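Local coordinates for protein leukotriene A-4 hydrolase (Saccharomyces cerevisiae, PDB 2XQ0) that cleaves di- and tripeptides as a zinc-dependent aminopeptidase of the M1 family and has low epoxide hydrolase activity in vitro, at residues Leu396-His399 with Leu400-Ile403. Residues are numbered along the deposited sequence; the frame is centred on the assembly and turned at random.
Sequences LLFH and LETI
His399 and Ile403, one helical turn apart near the end of helix 388-403, meet through a CH-pi contact: CG2 of Ile403 sits over one face of the imidazole, 3.8 Å from the ring centroid. The approach is 24° off the ring normal. Followed outward, the histidine leaves the backbone with CB beside the N-H of Leu400, its chain neighbour. CG stands anti to its own N (chi1 -180°), which swings the ring along the helix toward Ile403. There CE1 comes nearest, 3.5 Å from Ile403 CG2; ND1 touches the same methyl, and NE2 is near both CG2 and CD1 of Ile403. The ring also meets that of Trp454, the planes about 25° apart. Replacing the histidine with alanine is likely to leave the Ile403 methyl without its aromatic face and Trp454 without a ring partner.

In the backbone, Ile403 N gives its hydrogen to His399 O. Phe398 O is gripped twice, by Thr402 N at 3.1 Å and by Thr402 OG1, the two arriving from opposite faces of the carbonyl plane. Leu396 CD1 packs on Leu400 CG at 4.2 Å. The chemistry thus implies a helix end held by unlike means: Leu396, Leu400 and the His399 ring meet helix 451-456, while the buried Glu401 carboxylate hydrogen-bonds Tyr329 of helix 321-339, which carries the zinc ligand Glu324, and has its charge probably balanced by a salt bridge to Arg344 of helix 341-360.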
ATOM      1  N   LEU A 396       1.373   3.367  18.357  1.00 19.01           N
ATOM      2  CA  LEU A 396       1.066   2.489  19.487  1.00 23.95           C
ATOM      3  C   LEU A 396       2.222   1.517  19.714  1.00 19.00           C
ATOM      4  O   LEU A 396       2.651   1.292  20.854  1.00 21.13           O
ATOM      5  CB  LEU A 396      -0.248   1.738  19.258  1.00 19.14           C
ATOM      6  CG  LEU A 396      -0.536   0.613  20.240  1.00 23.62           C
ATOM      7  CD1 LEU A 396      -0.454   1.142  21.659  1.00 27.82           C
ATOM      8  CD2 LEU A 396      -1.904  -0.004  19.948  1.00 18.78           C
ATOM      9  N   LEU A 397       2.770   0.969  18.631  1.00 16.96           N
ATOM     10  CA  LEU A 397       3.888   0.012  18.777  1.00 21.35           C
ATOM     11  C   LEU A 397       5.186   0.664  19.277  1.00 24.04           C
ATOM     12  O   LEU A 397       5.947   0.061  20.040  1.00 21.88           O
ATOM     13  CB  LEU A 397       4.138  -0.712  17.458  1.00 21.29           C
ATOM     14  CG  LEU A 397       2.946  -1.567  17.019  1.00 23.89           C
ATOM     15  CD1 LEU A 397       3.151  -2.098  15.619  1.00 21.24           C
ATOM     16  CD2 LEU A 397       2.733  -2.695  18.016  1.00 21.74           C
ATOM     17  N   PHE A 398       5.450   1.877  18.806  1.00 19.64           N
ATOM     18  CA  PHE A 398       6.596   2.642  19.252  1.00 17.77           C
ATOM     19  C   PHE A 398       6.476   2.986  20.757  1.00 30.58           C
ATOM     20  O   PHE A 398       7.473   2.995  21.492  1.00 28.50           O
ATOM     21  CB  PHE A 398       6.743   3.915  18.406  1.00 22.71           C
ATOM     22  CG  PHE A 398       7.992   4.706  18.724  1.00 29.39           C
ATOM     23  CD1 PHE A 398       9.240   4.226  18.364  1.00 27.37           C
ATOM     24  CD2 PHE A 398       7.915   5.918  19.398  1.00 34.46           C
ATOM     25  CE1 PHE A 398      10.406   4.942  18.676  1.00 30.64           C
ATOM     26  CE2 PHE A 398       9.070   6.639  19.704  1.00 39.83           C
ATOM     27  CZ  PHE A 398      10.319   6.141  19.338  1.00 28.80           C
ATOM     28  N   HIS A 399       5.254   3.273  21.199  1.00 26.75           N
ATOM     29  CA  HIS A 399       4.972   3.536  22.610  1.00 30.06           C
ATOM     30  C   HIS A 399       5.264   2.297  23.454  1.00 29.63           C
ATOM     31  O   HIS A 399       5.918   2.375  24.494  1.00 28.32           O
ATOM     32  CB  HIS A 399       3.509   3.955  22.779  1.00 26.54           C
ATOM     33  CG  HIS A 399       3.122   4.250  24.197  1.00 28.73           C
ATOM     34  ND1 HIS A 399       3.726   5.240  24.940  1.00 32.48           N
ATOM     35  CD2 HIS A 399       2.196   3.686  25.002  1.00 36.48           C
ATOM     36  CE1 HIS A 399       3.189   5.270  26.147  1.00 33.42           C
ATOM     37  NE2 HIS A 399       2.256   4.338  26.211  1.00 34.90           N
ATOM     38  N   LEU A 400       4.790   1.150  22.978  1.00 22.16           N
ATOM     39  CA  LEU A 400       5.005  -0.126  23.642  1.00 27.52           C
ATOM     40  C   LEU A 400       6.490  -0.478  23.713  1.00 27.30           C
ATOM     41  O   LEU A 400       6.982  -0.901  24.754  1.00 31.16           O
ATOM     42  CB  LEU A 400       4.233  -1.228  22.911  1.00 24.71           C
ATOM     43  CG  LEU A 400       2.710  -1.156  23.086  1.00 25.31           C
ATOM     44  CD1 LEU A 400       1.999  -2.281  22.320  1.00 22.44           C
ATOM     45  CD2 LEU A 400       2.314  -1.174  24.562  1.00 34.25           C
ATOM     46  N   GLU A 401       7.191  -0.322  22.591  1.00 25.40           N
ATOM     47  CA  GLU A 401       8.643  -0.475  22.564  1.00 25.22           C
ATOM     48  C   GLU A 401       9.277   0.323  23.701  1.00 27.27           C
ATOM     49  O   GLU A 401      10.106  -0.185  24.447  1.00 27.44           O
ATOM     50  CB  GLU A 401       9.199   0.027  21.222  1.00 24.88           C
ATOM     51  CG  GLU A 401      10.709  -0.049  21.100  1.00 27.33           C
ATOM     52  CD  GLU A 401      11.259   0.699  19.886  1.00 39.67           C
ATOM     53  OE1 GLU A 401      10.853   0.387  18.734  1.00 30.35           O
ATOM     54  OE2 GLU A 401      12.125   1.589  20.090  1.00 33.00           O
ATOM     55  N   THR A 402       8.889   1.587  23.811  1.00 30.57           N
ATOM     56  CA  THR A 402       9.466   2.499  24.797  1.00 32.76           C
ATOM     57  C   THR A 402       9.196   2.080  26.241  1.00 36.88           C
ATOM     58  O   THR A 402      10.129   1.888  27.034  1.00 35.42           O
ATOM     59  CB  THR A 402       8.912   3.920  24.609  1.00 33.56           C
ATOM     60  OG1 THR A 402       9.227   4.388  23.295  1.00 39.12           O
ATOM     61  CG2 THR A 402       9.501   4.861  25.641  1.00 37.37           C
ATOM     62  N   ILE A 403       7.922   1.942  26.588  1.00 35.10           N
ATOM     63  CA  ILE A 403       7.552   1.699  27.978  1.00 34.61           C
ATOM     64  C   ILE A 403       7.962   0.314  28.461  1.00 35.50           C
ATOM     65  O   ILE A 403       8.082   0.077  29.661  1.00 39.99           O
ATOM     66  CB  ILE A 403       6.045   1.886  28.209  1.00 32.03           C
ATOM     67  CG1 ILE A 403       5.260   0.705  27.632  1.00 29.56           C
ATOM     68  CG2 ILE A 403       5.578   3.200  27.608  1.00 32.91           C
ATOM     69  CD1 ILE A 403       3.756   0.895  27.716  1.00 29.59           C
TER